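Local coordinates for C2 domain protein (PDB 7DF2) that is a tardigrade-specific C2 domain protein that binds calcium ions, its wider biological role being unknown, at residues Pro81-Tyr92 with Arg124-Ala132; Ile150-Glu159 with Leu184-Pro192. All blocks are in the same frame, centred on the assembly; numbering follows the deposited sequence. Where two conformers were deposited one is given.

Contact 1. Residues Pro81-Tyr92 with Arg124-Ala132; sequences PNNDFGGDSVPY and RKIAMRVRA
R129 reaches up from strand 121-136 into the curl of loop 81-92 and is met there from several directions. NH2 donates to N83 O at 2.9 Å, the oxygen lying somewhat out of the guanidinium plane, and a water bridges the same carbonyl to NH1. NH1 also points at the face of the F85 ring, 3.3 Å above its centre, with the two planes nearly perpendicular (88°), while S89 lies over one face of the guanidinium. An extended chain from CG to NE carries the charge this far. From outside the two segments, D77 forms a salt bridge with NE and K80 O takes a further bond from NH2; one shell out, S89 OG donates to D84 O and N83 ND2 to D88 O, fixing the loop's curl. At one end, the guanidinium of R131 lies flat on the Y92 ring, planes 16° apart, with CD 3.5 Å from the ring centroid; its NH1 bonds to N145. At the other end, P81 CB packs on A127 CB at 3.7 Å, and K125, bent at chi3 (-64°), sets NZ on a lone pair of N82 OD1 at 2.7 Å. The chemistry is that of a cationic strand face held by carbonyls and aromatic rings, with D77 probably balancing the buried charge of R129.

Contact 2. Residues Ile150-Glu159 with Leu184-Pro192; sequences ITGERNPPAE and LRYRWYNIP
W188 stands out from strand 181-190 as a flat wedge gripped by loop 150-159, at the edge of the C2-domain beta sandwich where the chain leaves one sheet for the other. The indole fills a slot. I150 CG2 presses on one face, 3.7 Å from the centroid of the six-membered ring, and P157 CD covers the opposite face in a second CH-pi contact, also at 3.7 Å. G152 CA and N155 O close the rim, and NE1 donates to N155 O, which lies 8° out of the ring plane. CG sits between the backbone N and the carbonyl carbon (chi1 55°), a setting that swings the indole over to the loop. I150 is shared: while its CG2 serves the tryptophan, CG1 rides over the centre of the Y186 ring at 3.7 Å, so one branched side chain fills the hollow between two aromatic groups. N155, its side chain anti to the backbone N, sends ND2 across to Y186 OH at 3.2 Å. A water joins that hydroxyl to T151 N. I37 also packs against both P157 and W188. With an alanine here in place of W188, I150 and P157 would probably face each other across a gap and N155 O would lose its indole donor. Beyond the slot, A158 makes a single beta bridge with Y189: A158 N donates to W188 O, and N190 N returns a bond to A158 O at 2.9 Å.

How the contacts relate
Followed from the N terminus, the chain runs through strand 70-77 into loop 81-92, and contact 1 closes when strand 121-136 comes back beneath that loop. Only afterwards does contact 2 open, as the end of strand 139-150 passes into loop 150-159 and strand 181-190 later returns to it; the two closures are thus in series, neither nesting nor crossing. Contact 1 fastens a loop onto its own sheet, whereas contact 2 ties the exit of that sheet to a strand of the other. They meet where I126 and I150 pair through their backbones, K125 packs on T151, and M128 touches I150 from within the sandwich.

Contact 1. Residues Pro81-Tyr92 with Arg124-Ala132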
loop_
_atom_site.group_PDB
_atom_site.type_symbol
_atom_site.label_atom_id
_atom_site.label_comp_id
_atom_site.label_asym_id
_atom_site.label_seq_id
_atom_site.Cartn_x
_atom_site.Cartn_y
_atom_site.Cartn_z
ATOM N N PRO A 81 7.941 -5.349 7.627
ATOM C CA PRO A 81 8.178 -4.787 6.290
ATOM C C PRO A 81 9.059 -5.646 5.405
ATOM O O PRO A 81 9.028 -5.482 4.180
ATOM C CB PRO A 81 8.851 -3.446 6.585
ATOM C CG PRO A 81 9.534 -3.663 7.884
ATOM C CD PRO A 81 8.595 -4.537 8.671
ATOM N N ASN A 82 9.850 -6.543 5.977
ATOM C CA ASN A 82 10.746 -7.370 5.190
ATOM C C ASN A 82 10.187 -8.756 4.919
ATOM O O ASN A 82 10.812 -9.522 4.179
ATOM C CB ASN A 82 12.094 -7.477 5.892
ATOM C CG ASN A 82 12.783 -6.142 6.013
ATOM O OD1 ASN A 82 12.832 -5.366 5.055
ATOM N ND2 ASN A 82 13.303 -5.852 7.198
ATOM N N ASN A 83 9.025 -9.088 5.472
ATOM C CA ASN A 83 8.474 -10.425 5.326
ATOM C C ASN A 83 7.681 -10.553 4.032
ATOM O O ASN A 83 7.258 -9.562 3.429
ATOM C CB ASN A 83 7.582 -10.790 6.508
ATOM C CG ASN A 83 8.371 -11.070 7.766
ATOM O OD1 ASN A 83 9.535 -10.707 7.870
ATOM N ND2 ASN A 83 7.739 -11.726 8.727
ATOM N N ASP A 84 7.476 -11.802 3.618
ATOM C CA ASP A 84 6.760 -12.082 2.382
ATOM C C ASP A 84 5.327 -11.569 2.452
ATOM O O ASP A 84 4.734 -11.456 3.529
ATOM C CB ASP A 84 6.728 -13.587 2.111
ATOM C CG ASP A 84 8.063 -14.130 1.669
ATOM O OD1 ASP A 84 8.210 -15.371 1.662
ATOM O OD2 ASP A 84 8.958 -13.327 1.330
ATOM N N PHE A 85 4.765 -11.281 1.278
ATOM C CA PHE A 85 3.343 -10.991 1.188
ATOM C C PHE A 85 2.536 -12.192 1.664
ATOM O O PHE A 85 2.929 -13.348 1.476
ATOM C CB PHE A 85 2.964 -10.624 -0.246
ATOM C CG PHE A 85 3.142 -9.169 -0.556
ATOM C CD1 PHE A 85 2.107 -8.275 -0.331
ATOM C CD2 PHE A 85 4.342 -8.695 -1.067
ATOM C CE1 PHE A 85 2.257 -6.934 -0.615
ATOM C CE2 PHE A 85 4.508 -7.344 -1.348
ATOM C CZ PHE A 85 3.468 -6.465 -1.121
ATOM N N GLY A 86 1.396 -11.911 2.290
ATOM C CA GLY A 86 0.585 -12.968 2.854
ATOM C C GLY A 86 0.818 -13.147 4.343
ATOM O O GLY A 86 1.201 -12.199 5.040
ATOM N N GLY A 87 0.615 -14.376 4.833
ATOM C CA GLY A 87 0.590 -14.616 6.267
ATOM C C GLY A 87 1.884 -14.284 6.985
ATOM O O GLY A 87 1.872 -14.020 8.190
ATOM N N ASP A 88 3.011 -14.285 6.265
ATOM C CA ASP A 88 4.285 -13.962 6.904
ATOM C C ASP A 88 4.342 -12.517 7.383
ATOM O O ASP A 88 5.126 -12.198 8.287
ATOM C CB ASP A 88 5.445 -14.224 5.945
ATOM C CG ASP A 88 5.791 -15.696 5.836
ATOM O OD1 ASP A 88 4.957 -16.546 6.228
ATOM O OD2 ASP A 88 6.898 -16.000 5.345
ATOM N N SER A 89 3.557 -11.626 6.781
ATOM C CA SER A 89 3.551 -10.220 7.181
ATOM C C SER A 89 2.193 -9.803 7.725
ATOM O O SER A 89 2.087 -9.414 8.895
ATOM C CB SER A 89 3.947 -9.326 6.001
ATOM O OG SER A 89 3.254 -9.699 4.822
ATOM N N VAL A 90 1.155 -9.873 6.903
ATOM C CA VAL A 90 -0.205 -9.527 7.299
ATOM C C VAL A 90 -1.163 -10.247 6.361
ATOM O O VAL A 90 -1.021 -10.149 5.134
ATOM C CB VAL A 90 -0.427 -8.005 7.287
ATOM C CG1 VAL A 90 0.121 -7.383 6.017
ATOM C CG2 VAL A 90 -1.906 -7.691 7.418
ATOM N N PRO A 91 -2.141 -10.976 6.891
ATOM C CA PRO A 91 -3.090 -11.681 6.023
ATOM C C PRO A 91 -3.846 -10.705 5.138
ATOM O O PRO A 91 -4.190 -9.599 5.558
ATOM C CB PRO A 91 -4.027 -12.376 7.015
ATOM C CG PRO A 91 -3.263 -12.432 8.297
ATOM C CD PRO A 91 -2.408 -11.214 8.318
ATOM N N TYR A 92 -4.106 -11.131 3.898
ATOM C CA TYR A 92 -4.800 -10.270 2.945
ATOM C C TYR A 92 -6.165 -9.839 3.464
ATOM O O TYR A 92 -6.638 -8.743 3.136
ATOM C CB TYR A 92 -4.946 -10.989 1.602
ATOM C CG TYR A 92 -3.636 -11.307 0.922
ATOM C CD1 TYR A 92 -2.593 -10.394 0.908
ATOM C CD2 TYR A 92 -3.446 -12.522 0.275
ATOM C CE1 TYR A 92 -1.395 -10.685 0.271
ATOM C CE2 TYR A 92 -2.263 -12.821 -0.348
ATOM C CZ TYR A 92 -1.240 -11.908 -0.351
ATOM O OH TYR A 92 -0.064 -12.218 -0.987
ATOM N N ARG A 124 12.178 1.394 11.901
ATOM C CA ARG A 124 13.143 1.847 10.910
ATOM C C ARG A 124 12.601 1.830 9.494
ATOM O O ARG A 124 13.073 2.603 8.661
ATOM C CB ARG A 124 14.411 0.983 10.960
ATOM C CG ARG A 124 15.135 1.050 12.291
ATOM C CD ARG A 124 16.399 0.213 12.284
ATOM N NE ARG A 124 16.924 0.023 13.634
ATOM C CZ ARG A 124 17.752 0.871 14.237
ATOM N NH1 ARG A 124 18.177 0.618 15.467
ATOM N NH2 ARG A 124 18.154 1.971 13.611
ATOM N N LYS A 125 11.622 0.973 9.208
ATOM C CA LYS A 125 11.054 0.838 7.873
ATOM C C LYS A 125 9.569 0.549 7.999
ATOM O O LYS A 125 9.169 -0.317 8.782
ATOM C CB LYS A 125 11.724 -0.306 7.098
ATOM C CG LYS A 125 12.935 0.101 6.295
ATOM C CD LYS A 125 13.140 -0.827 5.115
ATOM C CE LYS A 125 13.434 -2.232 5.574
ATOM N NZ LYS A 125 14.003 -3.027 4.463
ATOM N N ILE A 126 8.753 1.247 7.213
ATOM C CA ILE A 126 7.326 0.970 7.129
ATOM C C ILE A 126 7.010 0.607 5.688
ATOM O O ILE A 126 7.342 1.360 4.765
ATOM C CB ILE A 126 6.487 2.177 7.586
ATOM C CG1 ILE A 126 6.727 2.453 9.073
ATOM C CG2 ILE A 126 5.005 1.953 7.317
ATOM C CD1 ILE A 126 6.090 3.735 9.559
ATOM N N ALA A 127 6.371 -0.536 5.494
ATOM C CA ALA A 127 6.093 -1.047 4.157
ATOM C C ALA A 127 4.675 -0.670 3.751
ATOM O O ALA A 127 3.708 -1.127 4.368
ATOM C CB ALA A 127 6.276 -2.558 4.107
ATOM N N MET A 128 4.555 0.162 2.725
ATOM C CA MET A 128 3.268 0.354 2.066
ATOM C C MET A 128 3.027 -0.863 1.180
ATOM O O MET A 128 3.857 -1.169 0.317
ATOM C CB MET A 128 3.279 1.642 1.247
ATOM C CG MET A 128 3.386 2.889 2.111
ATOM S SD MET A 128 3.308 4.394 1.126
ATOM C CE MET A 128 4.948 4.488 0.426
ATOM N N ARG A 129 1.934 -1.587 1.428
ATOM C CA ARG A 129 1.641 -2.835 0.727
ATOM C C ARG A 129 0.362 -2.660 -0.079
ATOM O O ARG A 129 -0.636 -2.154 0.440
ATOM C CB ARG A 129 1.484 -4.011 1.703
ATOM C CG ARG A 129 2.765 -4.405 2.423
ATOM C CD ARG A 129 2.557 -5.716 3.174
ATOM N NE ARG A 129 3.763 -6.110 3.891
ATOM C CZ ARG A 129 4.720 -6.880 3.383
ATOM N NH1 ARG A 129 4.621 -7.351 2.141
ATOM N NH2 ARG A 129 5.779 -7.183 4.120
ATOM N N VAL A 130 0.386 -3.090 -1.343
ATOM C CA VAL A 130 -0.803 -3.103 -2.187
ATOM C C VAL A 130 -0.861 -4.450 -2.888
ATOM O O VAL A 130 0.165 -4.967 -3.347
ATOM C CB VAL A 130 -0.800 -1.967 -3.238
ATOM C CG1 VAL A 130 -2.001 -2.089 -4.183
ATOM C CG2 VAL A 130 -0.808 -0.597 -2.565
ATOM N N ARG A 131 -2.051 -5.027 -2.956
ATOM C CA ARG A 131 -2.257 -6.227 -3.756
ATOM C C ARG A 131 -3.399 -5.989 -4.731
ATOM O O ARG A 131 -4.468 -5.495 -4.348
ATOM C CB ARG A 131 -2.545 -7.448 -2.877
ATOM C CG ARG A 131 -2.939 -8.709 -3.688
ATOM C CD ARG A 131 -3.057 -9.909 -2.742
ATOM N NE ARG A 131 -3.501 -11.124 -3.413
ATOM C CZ ARG A 131 -2.685 -11.983 -4.017
ATOM N NH1 ARG A 131 -1.382 -11.761 -4.039
ATOM N NH2 ARG A 131 -3.175 -13.070 -4.597
ATOM N N ALA A 132 -3.173 -6.338 -5.992
ATOM C CA ALA A 132 -4.191 -6.217 -7.022
ATOM C C ALA A 132 -4.438 -7.583 -7.638
ATOM O O ALA A 132 -3.490 -8.279 -8.009
ATOM C CB ALA A 132 -3.767 -5.216 -8.107
HETATM O O HOH W 1 7.021 -8.453 0.928
#

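Contact 2. Residues Ile150-Glu159 with Leu184-Pro192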
loop_
_atom_site.group_PDB
_atom_site.type_symbol
_atom_site.label_atom_id
_atom_site.label_comp_id
_atom_site.label_asym_id
_atom_site.label_seq_id
_atom_site.Cartn_x
_atom_site.Cartn_y
_atom_site.Cartn_z
ATOM N N ILE A 150 8.801 3.237 3.518
ATOM C CA ILE A 150 9.009 4.557 4.095
ATOM C C ILE A 150 10.157 4.438 5.087
ATOM O O ILE A 150 10.152 3.548 5.947
ATOM C CB ILE A 150 7.734 5.072 4.784
ATOM C CG1 ILE A 150 6.577 5.192 3.786
ATOM C CG2 ILE A 150 7.990 6.405 5.470
ATOM C CD1 ILE A 150 5.211 5.184 4.465
ATOM N N THR A 151 11.148 5.317 4.955
ATOM C CA THR A 151 12.256 5.402 5.896
ATOM C C THR A 151 12.479 6.869 6.244
ATOM O O THR A 151 12.024 7.773 5.535
ATOM C CB THR A 151 13.548 4.775 5.339
ATOM O OG1 THR A 151 13.959 5.482 4.162
ATOM C CG2 THR A 151 13.330 3.300 4.992
ATOM N N GLY A 152 13.189 7.102 7.347
ATOM C CA GLY A 152 13.197 8.408 7.973
ATOM C C GLY A 152 14.467 9.227 7.913
ATOM O O GLY A 152 14.561 10.233 8.623
ATOM N N GLU A 153 15.449 8.844 7.095
ATOM C CA GLU A 153 16.707 9.586 7.087
ATOM C C GLU A 153 16.525 10.976 6.479
ATOM O O GLU A 153 16.843 11.986 7.120
ATOM C CB GLU A 153 17.793 8.769 6.371
ATOM C CG GLU A 153 17.781 8.790 4.841
ATOM C CD GLU A 153 16.640 7.979 4.249
ATOM O OE1 GLU A 153 16.120 7.080 4.946
ATOM O OE2 GLU A 153 16.245 8.260 3.097
ATOM N N ARG A 154 15.960 11.060 5.272
ATOM C CA ARG A 154 15.795 12.354 4.619
ATOM C C ARG A 154 14.574 13.096 5.141
ATOM O O ARG A 154 14.637 14.304 5.395
ATOM C CB ARG A 154 15.670 12.172 3.108
ATOM C CG ARG A 154 16.970 11.905 2.398
ATOM C CD ARG A 154 17.536 13.178 1.817
ATOM N NE ARG A 154 18.472 12.865 0.753
ATOM C CZ ARG A 154 18.458 13.428 -0.447
ATOM N NH1 ARG A 154 17.561 14.361 -0.738
ATOM N NH2 ARG A 154 19.350 13.057 -1.350
ATOM N N ASN A 155 13.464 12.385 5.315
ATOM C CA ASN A 155 12.146 12.983 5.512
ATOM C C ASN A 155 11.502 12.323 6.726
ATOM O O ASN A 155 10.644 11.442 6.587
ATOM C CB ASN A 155 11.305 12.816 4.241
ATOM C CG ASN A 155 9.839 13.185 4.428
ATOM O OD1 ASN A 155 9.506 14.219 5.014
ATOM N ND2 ASN A 155 8.953 12.334 3.914
ATOM N N PRO A 156 11.908 12.706 7.935
ATOM C CA PRO A 156 11.300 12.124 9.138
ATOM C C PRO A 156 9.902 12.676 9.348
ATOM O O PRO A 156 9.500 13.632 8.666
ATOM C CB PRO A 156 12.250 12.573 10.259
ATOM C CG PRO A 156 12.789 13.866 9.764
ATOM C CD PRO A 156 12.940 13.703 8.272
ATOM N N PRO A 157 9.129 12.101 10.271
ATOM C CA PRO A 157 7.773 12.605 10.522
ATOM C C PRO A 157 7.768 14.099 10.804
ATOM O O PRO A 157 8.624 14.617 11.524
ATOM C CB PRO A 157 7.323 11.812 11.751
ATOM C CG PRO A 157 8.083 10.551 11.675
ATOM C CD PRO A 157 9.407 10.868 11.033
ATOM N N ALA A 158 6.792 14.792 10.224
ATOM C CA ALA A 158 6.653 16.223 10.438
ATOM C C ALA A 158 6.149 16.515 11.854
ATOM O O ALA A 158 5.720 15.622 12.594
ATOM C CB ALA A 158 5.712 16.823 9.397
ATOM N N GLU A 159 6.190 17.801 12.223
ATOM C CA GLU A 159 5.850 18.200 13.590
ATOM C C GLU A 159 4.395 17.907 13.927
ATOM O O GLU A 159 4.073 17.557 15.070
ATOM C CB GLU A 159 6.138 19.689 13.802
ATOM C CG GLU A 159 7.366 19.974 14.646
ATOM C CD GLU A 159 8.642 19.539 13.962
ATOM O OE1 GLU A 159 8.843 19.916 12.786
ATOM O OE2 GLU A 159 9.438 18.816 14.597
ATOM N N LEU A 184 2.137 5.796 -5.493
ATOM C CA LEU A 184 1.844 6.004 -4.079
ATOM C C LEU A 184 2.368 7.353 -3.615
ATOM O O LEU A 184 3.341 7.881 -4.160
ATOM C CB LEU A 184 2.488 4.916 -3.212
ATOM C CG LEU A 184 2.101 3.480 -3.534
ATOM C CD1 LEU A 184 2.913 2.517 -2.680
ATOM C CD2 LEU A 184 0.601 3.305 -3.292
ATOM N N ARG A 185 1.721 7.897 -2.586
ATOM C CA ARG A 185 2.263 9.021 -1.828
ATOM C C ARG A 185 2.068 8.728 -0.354
ATOM O O ARG A 185 1.133 8.020 0.029
ATOM C CB ARG A 185 1.556 10.347 -2.137
ATOM C CG ARG A 185 1.562 10.778 -3.573
ATOM C CD ARG A 185 1.033 12.203 -3.675
ATOM N NE ARG A 185 -0.307 12.369 -3.108
ATOM C CZ ARG A 185 -0.848 13.554 -2.830
ATOM N NH1 ARG A 185 -0.146 14.668 -3.048
ATOM N NH2 ARG A 185 -2.079 13.632 -2.330
ATOM N N TYR A 186 2.910 9.319 0.491
ATOM C CA TYR A 186 2.689 9.169 1.917
ATOM C C TYR A 186 2.951 10.485 2.622
ATOM O O TYR A 186 3.629 11.376 2.101
ATOM C CB TYR A 186 3.572 8.074 2.533
ATOM C CG TYR A 186 5.036 8.430 2.588
ATOM C CD1 TYR A 186 5.874 8.169 1.513
ATOM C CD2 TYR A 186 5.591 9.014 3.729
ATOM C CE1 TYR A 186 7.231 8.495 1.559
ATOM C CE2 TYR A 186 6.938 9.342 3.784
ATOM C CZ TYR A 186 7.751 9.076 2.699
ATOM O OH TYR A 186 9.086 9.399 2.758
ATOM N N ARG A 187 2.337 10.600 3.803
ATOM C CA ARG A 187 2.604 11.640 4.790
ATOM C C ARG A 187 2.846 10.966 6.133
ATOM O O ARG A 187 2.326 9.878 6.397
ATOM C CB ARG A 187 1.427 12.636 4.940
ATOM C CG ARG A 187 1.342 13.689 3.865
ATOM C CD ARG A 187 0.535 14.913 4.278
ATOM N NE ARG A 187 -0.726 14.573 4.935
ATOM C CZ ARG A 187 -1.386 15.399 5.744
ATOM N NH1 ARG A 187 -0.898 16.608 5.993
ATOM N NH2 ARG A 187 -2.529 15.024 6.306
ATOM N N TRP A 188 3.618 11.619 6.999
ATOM C CA TRP A 188 3.637 11.157 8.376
ATOM C C TRP A 188 4.041 12.307 9.283
ATOM O O TRP A 188 4.797 13.199 8.886
ATOM C CB TRP A 188 4.542 9.933 8.600
ATOM C CG TRP A 188 5.982 10.030 8.171
ATOM C CD1 TRP A 188 6.582 11.022 7.440
ATOM C CD2 TRP A 188 6.996 9.073 8.457
ATOM N NE1 TRP A 188 7.917 10.725 7.250
ATOM C CE2 TRP A 188 8.192 9.537 7.874
ATOM C CE3 TRP A 188 7.014 7.868 9.164
ATOM C CZ2 TRP A 188 9.392 8.832 7.973
ATOM C CZ3 TRP A 188 8.209 7.168 9.256
ATOM C CH2 TRP A 188 9.377 7.654 8.665
ATOM N N TYR A 189 3.528 12.258 10.503
ATOM C CA TYR A 189 3.624 13.397 11.404
ATOM C C TYR A 189 3.343 12.943 12.822
ATOM O O TYR A 189 2.554 12.022 13.060
ATOM C CB TYR A 189 2.647 14.514 11.011
ATOM C CG TYR A 189 1.252 14.029 10.683
ATOM C CD1 TYR A 189 0.911 13.646 9.384
ATOM C CD2 TYR A 189 0.273 13.963 11.661
ATOM C CE1 TYR A 189 -0.371 13.190 9.089
ATOM C CE2 TYR A 189 -1.000 13.522 11.377
ATOM C CZ TYR A 189 -1.320 13.142 10.084
ATOM O OH TYR A 189 -2.599 12.708 9.832
ATOM N N ASN A 190 3.981 13.626 13.766
ATOM C CA ASN A 190 3.736 13.355 15.168
ATOM C C ASN A 190 2.317 13.754 15.545
ATOM O O ASN A 190 1.760 14.723 15.021
ATOM C CB ASN A 190 4.748 14.107 16.027
ATOM C CG ASN A 190 6.173 13.681 15.734
ATOM O OD1 ASN A 190 6.528 12.527 15.928
ATOM N ND2 ASN A 190 6.993 14.615 15.271
ATOM N N ILE A 191 1.734 12.982 16.454
ATOM C CA ILE A 191 0.403 13.233 16.992
ATOM C C ILE A 191 0.496 13.112 18.509
ATOM O O ILE A 191 1.387 12.413 19.018
ATOM C CB ILE A 191 -0.635 12.253 16.418
ATOM C CG1 ILE A 191 -0.192 10.800 16.660
ATOM C CG2 ILE A 191 -0.880 12.554 14.935
ATOM C CD1 ILE A 191 -1.271 9.744 16.388
ATOM N N PRO A 192 -0.384 13.764 19.263
ATOM C CA PRO A 192 -0.366 13.592 20.721
ATOM C C PRO A 192 -0.629 12.146 21.095
ATOM O O PRO A 192 -1.415 11.455 20.446
ATOM C CB PRO A 192 -1.496 14.510 21.205
ATOM C CG PRO A 192 -1.695 15.493 20.098
ATOM C CD PRO A 192 -1.384 14.757 18.828
HETATM O O HOH W 2 10.839 7.369 2.499
HETATM O O HOH W 3 5.903 12.778 3.159
#